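Local coordinates for protein aryl acylamidase (bacterium CSBL00001, PDB 4YJ6) that probably hydrolyses the amide bond of aryl acylamides and belongs to the amidase signature family, at residues Leu86-Ala89 / Pro94-Leu97; Gln130-Val135 / Thr142-Phe147. All blocks are in the same frame, centred on the assembly; numbering follows the deposited sequence.

Contact 1: Leu86-Ala89 / Pro94-Leu97; sequences LFAA and PSTL
The long loop after strand 80-84 of the amidase fold doubles back on itself where L86, F87 and A88 meet S95 and L97. Its outgoing and returning legs lie side by side. Neither leg is a helix or a strand. Across the two legs the nearest CA atoms are those of L86 and L97, 4.4 Å apart.

The apolar part lies between F87 and L97. The methyl CD2 of L97 sits over one face of the F87 ring, off toward the rim. It is 3.9 Å from the ring centroid and 21° off the normal, a CH-pi contact. The ring atom nearest this L97 CD2 methyl is F87 CD1, at 3.6 Å. In L97, CG stands beside the backbone N (chi1 -51°), and CD2 is the branch that reaches the ring. The same methyl also packs on the backbone N of F87. L97 further touches Y136 and two residues of helix 315-339, S333 and L337.

The polar part is built round one water, which joins the two legs. Water 1 accepts from A88 N at 3.0 Å and from L97 N at 3.1 Å. S95 OG, 2.6 Å from water 1, is its third settled partner. F87 N also lies 2.9 Å from water 1. With chi1 178°, S95 OG is carried to within 3.1 Å of A88 O. That bond is not settled, because the single hydroxyl proton has another acceptor in reach. A88 CB packs beside S95 OG and P94 O. Outside the pair, T96 OG1 bonds to D85 and G99.

The legs are thus joined largely through one water, and the lone S95 proton cannot fully serve both water 1 and A88 O at once.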
ATOM      1  N   LEU A  86       7.649   8.427  -0.576  1.00 11.63           N
ATOM      2  CA  LEU A  86       8.366   7.765   0.508  1.00 12.21           C
ATOM      3  C   LEU A  86       9.506   6.996  -0.155  1.00 12.80           C
ATOM      4  O   LEU A  86       9.261   6.011  -0.855  1.00 12.69           O
ATOM      5  CB  LEU A  86       7.439   6.812   1.303  1.00 11.94           C
ATOM      6  CG  LEU A  86       8.189   6.024   2.385  1.00 10.09           C
ATOM      7  CD1 LEU A  86       8.845   6.986   3.421  1.00 13.19           C
ATOM      8  CD2 LEU A  86       7.219   5.061   3.093  1.00 13.30           C
ATOM      9  N   PHE A  87      10.732   7.507   0.019  1.00 12.48           N
ATOM     10  CA  PHE A  87      11.887   7.053  -0.754  1.00 13.78           C
ATOM     11  C   PHE A  87      11.591   7.108  -2.258  1.00 17.17           C
ATOM     12  O   PHE A  87      12.068   6.280  -3.035  1.00 14.55           O
ATOM     13  CB  PHE A  87      12.340   5.673  -0.297  1.00 13.65           C
ATOM     14  CG  PHE A  87      12.838   5.677   1.123  1.00 14.46           C
ATOM     15  CD1 PHE A  87      14.132   6.137   1.410  1.00 18.61           C
ATOM     16  CD2 PHE A  87      12.008   5.292   2.169  1.00 17.39           C
ATOM     17  CE1 PHE A  87      14.602   6.168   2.707  1.00 15.99           C
ATOM     18  CE2 PHE A  87      12.474   5.318   3.492  1.00 16.67           C
ATOM     19  CZ  PHE A  87      13.758   5.746   3.759  1.00 16.65           C
ATOM     20  N   ALA A  88      10.808   8.104  -2.650  1.00 15.18           N
ATOM     21  CA  ALA A  88      10.535   8.336  -4.073  1.00 12.56           C
ATOM     22  C   ALA A  88      11.859   8.513  -4.804  1.00 15.20           C
ATOM     23  O   ALA A  88      12.720   9.241  -4.329  1.00 16.10           O
ATOM     24  CB  ALA A  88       9.679   9.582  -4.245  1.00 12.68           C
ATOM     25  N   ALA A  89      12.020   7.858  -5.951  1.00 12.35           N
ATOM     26  CA  ALA A  89      13.113   8.233  -6.850  1.00 12.19           C
ATOM     27  C   ALA A  89      12.549   8.373  -8.253  1.00 14.18           C
ATOM     28  O   ALA A  89      12.097   7.396  -8.864  1.00 14.12           O
ATOM     29  CB  ALA A  89      14.234   7.190  -6.827  1.00 14.12           C
ATOM     30  N   PRO A  94      10.784  15.716  -6.429  1.00 16.64           N
ATOM     31  CA  PRO A  94      11.199  15.817  -5.023  1.00 16.38           C
ATOM     32  C   PRO A  94      11.139  14.468  -4.342  1.00 15.86           C
ATOM     33  O   PRO A  94      10.620  13.495  -4.894  1.00 14.86           O
ATOM     34  CB  PRO A  94      10.184  16.794  -4.406  1.00 20.29           C
ATOM     35  CG  PRO A  94       9.040  16.839  -5.336  1.00 20.09           C
ATOM     36  CD  PRO A  94       9.502  16.397  -6.698  1.00 16.91           C
ATOM     37  N   SER A  95      11.708  14.406  -3.152  1.00 14.99           N
ATOM     38  CA  SER A  95      11.560  13.230  -2.301  1.00 16.06           C
ATOM     39  C   SER A  95      11.739  13.687  -0.864  1.00 15.40           C
ATOM     40  O   SER A  95      12.848  13.996  -0.462  1.00 17.67           O
ATOM     41  CB  SER A  95      12.628  12.189  -2.665  1.00 15.25           C
ATOM     42  OG  SER A  95      12.504  11.050  -1.784  1.00 17.69           O
ATOM     43  N   THR A  96      10.656  13.732  -0.091  1.00 14.22           N
ATOM     44  CA  THR A  96      10.748  14.267   1.264  1.00 14.27           C
ATOM     45  C   THR A  96      10.667  13.193   2.338  1.00 15.60           C
ATOM     46  O   THR A  96      10.633  13.525   3.521  1.00 13.90           O
ATOM     47  CB  THR A  96       9.654  15.326   1.535  1.00 15.88           C
ATOM     48  OG1 THR A  96       8.362  14.720   1.652  1.00 14.76           O
ATOM     49  CG2 THR A  96       9.619  16.371   0.412  1.00 16.14           C
ATOM     50  N   LEU A  97      10.642  11.920   1.930  1.00 14.35           N
ATOM     51  CA  LEU A  97      10.528  10.789   2.875  1.00 13.77           C
ATOM     52  C   LEU A  97       9.338  10.993   3.800  1.00 15.45           C
ATOM     53  O   LEU A  97       9.430  10.796   5.022  1.00 15.05           O
ATOM     54  CB  LEU A  97      11.819  10.631   3.693  1.00 13.89           C
ATOM     55  CG  LEU A  97      13.098  10.573   2.832  1.00 16.05           C
ATOM     56  CD1 LEU A  97      14.359  10.302   3.704  1.00 13.31           C
ATOM     57  CD2 LEU A  97      12.952   9.511   1.751  1.00 15.92           C
TER
HETATM   58  O   HOH W   1      10.231  10.330  -0.669  1.00 12.49           O

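Contact 2: Gln130-Val135 / Thr142-Phe147; sequences QTNSPV and TDNTFF
P134 and T142 bring the two backbones nearest, with their CA atoms 4.8 Å apart, and the P134 CA-H points at D143 O in a CA-H...O contact. The second segment carries an Asx turn headed by N144. The first leaves the end of strand 126-131.

The N144 side chain joins both segments. Its ND2 gives one bond to S133 O (2.8 Å) and one to N132 OD1 (3.0 Å), both acceptors lying close to the N144 amide plane. The two asparagine amides approach from opposite directions, with planes 82° apart. N144 OD1 accepts from F146 N (3.2 Å) and F147 N (2.7 Å), and also from G148 N. Both ends of this buried amide are thus used, which should fix its flip.

F147 CD1 lies 3.6 Å from N132 OD1, the ring and amide planes 86° apart. N132 is held at its other end too: ND2 bonds to G148 O and T150 OG1. T142 CG2 packs on that nitrogen, while T142 OG1 bonds to G161. V135 CG2 rests against N144 CB. Water 2 closes the far end, accepting from V135 N at 2.9 Å and donating to D143 O at 2.8 Å.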
ATOM      1  N   GLN A 130       2.945  13.092  -6.853  1.00 12.73           N
ATOM      2  CA  GLN A 130       3.233  12.201  -5.711  1.00 11.63           C
ATOM      3  C   GLN A 130       2.195  12.362  -4.627  1.00 15.58           C
ATOM      4  O   GLN A 130       1.612  13.442  -4.478  1.00 14.93           O
ATOM      5  CB  GLN A 130       4.577  12.549  -5.082  1.00 13.96           C
ATOM      6  CG  GLN A 130       5.756  12.451  -6.050  1.00 13.00           C
ATOM      7  CD  GLN A 130       7.045  12.907  -5.399  1.00 15.57           C
ATOM      8  OE1 GLN A 130       7.031  13.825  -4.568  1.00 17.35           O
ATOM      9  NE2 GLN A 130       8.169  12.309  -5.793  1.00 14.55           N
ATOM     10  N   THR A 131       2.014  11.303  -3.838  1.00 12.39           N
ATOM     11  CA  THR A 131       1.051  11.274  -2.759  1.00 13.05           C
ATOM     12  C   THR A 131       1.701  11.260  -1.375  1.00 13.45           C
ATOM     13  O   THR A 131       2.839  10.820  -1.206  1.00 13.18           O
ATOM     14  CB  THR A 131       0.143  10.014  -2.885  1.00 14.08           C
ATOM     15  OG1 THR A 131       0.981   8.855  -2.979  1.00 12.01           O
ATOM     16  CG2 THR A 131      -0.719  10.106  -4.154  1.00 13.05           C
ATOM     17  N   ASN A 132       0.941  11.715  -0.370  1.00 13.08           N
ATOM     18  CA  ASN A 132       1.450  11.924   0.993  1.00 12.89           C
ATOM     19  C   ASN A 132       1.717  10.612   1.749  1.00 12.29           C
ATOM     20  O   ASN A 132       0.982   9.633   1.568  1.00 13.17           O
ATOM     21  CB  ASN A 132       0.384  12.704   1.776  1.00 13.69           C
ATOM     22  CG  ASN A 132       0.947  13.441   2.986  1.00 13.53           C
ATOM     23  OD1 ASN A 132       2.125  13.693   3.085  1.00 13.86           O
ATOM     24  ND2 ASN A 132       0.061  13.789   3.922  1.00 14.17           N
ATOM     25  N   SER A 133       2.744  10.645   2.603  1.00 13.24           N
ATOM     26  CA  SER A 133       3.114   9.545   3.506  1.00 15.12           C
ATOM     27  C   SER A 133       3.510  10.195   4.839  1.00 13.90           C
ATOM     28  O   SER A 133       3.952  11.347   4.849  1.00 13.07           O
ATOM     29  CB  SER A 133       4.329   8.766   2.904  1.00 13.98           C
ATOM     30  OG  SER A 133       4.958   7.869   3.853  1.00 13.68           O
ATOM     31  N   PRO A 134       3.368   9.462   5.960  1.00 13.74           N
ATOM     32  CA  PRO A 134       3.975   9.872   7.226  1.00 13.54           C
ATOM     33  C   PRO A 134       5.496   9.783   7.147  1.00 13.74           C
ATOM     34  O   PRO A 134       6.069   9.096   6.276  1.00 13.62           O
ATOM     35  CB  PRO A 134       3.467   8.810   8.216  1.00 12.81           C
ATOM     36  CG  PRO A 134       3.374   7.560   7.358  1.00 12.86           C
ATOM     37  CD  PRO A 134       2.783   8.106   6.045  1.00 13.12           C
ATOM     38  N   VAL A 135       6.161  10.483   8.052  1.00 12.98           N
ATOM     39  CA  VAL A 135       7.613  10.580   8.031  1.00 14.12           C
ATOM     40  C   VAL A 135       8.244   9.196   8.093  1.00 13.43           C
ATOM     41  O   VAL A 135       7.924   8.403   8.960  1.00 13.46           O
ATOM     42  CB  VAL A 135       8.137  11.455   9.208  1.00 14.87           C
ATOM     43  CG1 VAL A 135       9.655  11.314   9.360  1.00 14.73           C
ATOM     44  CG2 VAL A 135       7.693  12.938   9.021  1.00 16.49           C
ATOM     45  N   THR A 142      -1.520   8.430   7.920  1.00 12.92           N
ATOM     46  CA  THR A 142      -0.810   9.413   7.110  1.00 12.09           C
ATOM     47  C   THR A 142      -0.989  10.836   7.618  1.00 13.87           C
ATOM     48  O   THR A 142      -2.062  11.413   7.499  1.00 15.24           O
ATOM     49  CB  THR A 142      -1.244   9.323   5.645  1.00 14.07           C
ATOM     50  OG1 THR A 142      -0.898   8.011   5.162  1.00 12.91           O
ATOM     51  CG2 THR A 142      -0.500  10.395   4.785  1.00 14.20           C
ATOM     52  N   ASP A 143       0.106  11.372   8.143  1.00 13.34           N
ATOM     53  CA  ASP A 143       0.147  12.726   8.694  1.00 14.21           C
ATOM     54  C   ASP A 143       1.588  13.062   8.911  1.00 15.96           C
ATOM     55  O   ASP A 143       2.424  12.180   9.093  1.00 16.06           O
ATOM     56  CB  ASP A 143      -0.585  12.738  10.049  1.00 15.04           C
ATOM     57  CG  ASP A 143      -0.942  14.158  10.517  1.00 18.45           C
ATOM     58  OD1 ASP A 143      -0.594  15.121   9.802  1.00 16.11           O
ATOM     59  OD2 ASP A 143      -1.567  14.292  11.605  1.00 16.76           O
ATOM     60  N   ASN A 144       1.907  14.347   8.879  1.00 14.21           N
ATOM     61  CA  ASN A 144       3.241  14.784   9.201  1.00 14.89           C
ATOM     62  C   ASN A 144       3.132  16.289   9.411  1.00 18.74           C
ATOM     63  O   ASN A 144       2.088  16.863   9.140  1.00 16.15           O
ATOM     64  CB  ASN A 144       4.203  14.444   8.070  1.00 17.38           C
ATOM     65  CG  ASN A 144       3.686  14.914   6.715  1.00 18.44           C
ATOM     66  OD1 ASN A 144       3.439  16.091   6.529  1.00 18.87           O
ATOM     67  ND2 ASN A 144       3.542  13.991   5.761  1.00 16.09           N
ATOM     68  N   THR A 145       4.186  16.907   9.897  1.00 19.71           N
ATOM     69  CA  THR A 145       4.107  18.331  10.227  1.00 23.23           C
ATOM     70  C   THR A 145       4.425  19.267   9.078  1.00 27.29           C
ATOM     71  O   THR A 145       4.468  20.474   9.287  1.00 28.44           O
ATOM     72  CB  THR A 145       5.025  18.687  11.393  1.00 23.30           C
ATOM     73  OG1 THR A 145       6.382  18.419  11.040  1.00 26.13           O
ATOM     74  CG2 THR A 145       4.656  17.884  12.623  1.00 23.96           C
ATOM     75  N   PHE A 146       4.661  18.740   7.878  1.00 20.58           N
ATOM     76  CA  PHE A 146       4.988  19.607   6.737  1.00 22.11           C
ATOM     77  C   PHE A 146       3.795  19.695   5.793  1.00 25.21           C
ATOM     78  O   PHE A 146       3.355  20.797   5.431  1.00 25.76           O
ATOM     79  CB  PHE A 146       6.249  19.100   6.031  1.00 20.49           C
ATOM     80  CG  PHE A 146       6.682  19.944   4.848  1.00 23.91           C
ATOM     81  CD1 PHE A 146       6.814  21.323   4.968  1.00 26.58           C
ATOM     82  CD2 PHE A 146       6.973  19.353   3.638  1.00 23.88           C
ATOM     83  CE1 PHE A 146       7.215  22.104   3.884  1.00 27.00           C
ATOM     84  CE2 PHE A 146       7.371  20.126   2.536  1.00 25.64           C
ATOM     85  CZ  PHE A 146       7.484  21.510   2.673  1.00 27.20           C
ATOM     86  N   PHE A 147       3.259  18.547   5.375  1.00 17.86           N
ATOM     87  CA  PHE A 147       2.075  18.544   4.518  1.00 17.76           C
ATOM     88  C   PHE A 147       0.771  18.391   5.299  1.00 18.29           C
ATOM     89  O   PHE A 147      -0.286  18.845   4.861  1.00 19.28           O
ATOM     90  CB  PHE A 147       2.145  17.397   3.494  1.00 18.79           C
ATOM     91  CG  PHE A 147       3.313  17.485   2.566  1.00 19.52           C
ATOM     92  CD1 PHE A 147       4.301  16.517   2.592  1.00 17.08           C
ATOM     93  CD2 PHE A 147       3.443  18.555   1.678  1.00 20.01           C
ATOM     94  CE1 PHE A 147       5.380  16.577   1.746  1.00 18.77           C
ATOM     95  CE2 PHE A 147       4.521  18.633   0.812  1.00 20.61           C
ATOM     96  CZ  PHE A 147       5.500  17.643   0.833  1.00 19.70           C
TER
HETATM   97  O   HOH W   2       4.770  11.438  10.421  1.00 15.27           O

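How the contacts relate
Contacts 1 and 2 follow each other along the chain and sit against one another, with centres 11 Å apart. Q130 is the main joint: Q130 NE2 lies 2.9 Å from P94 O, a probable hydrogen bond, and also packs on A88 CB. T96 OG1 touches F147 CE1 at 3.5 Å, and L86 CD2 touches S133 OG at 3.7 Å. A bound phosphate, probably from the crystallisation liquor, lies about 4 Å from the L86 side chain and about 6 Å from that of S133. It may mark a pocket beside both contacts. K84, which S133 touches, probably corresponds to the lysine of the family's Ser-cisSer-Lys triad.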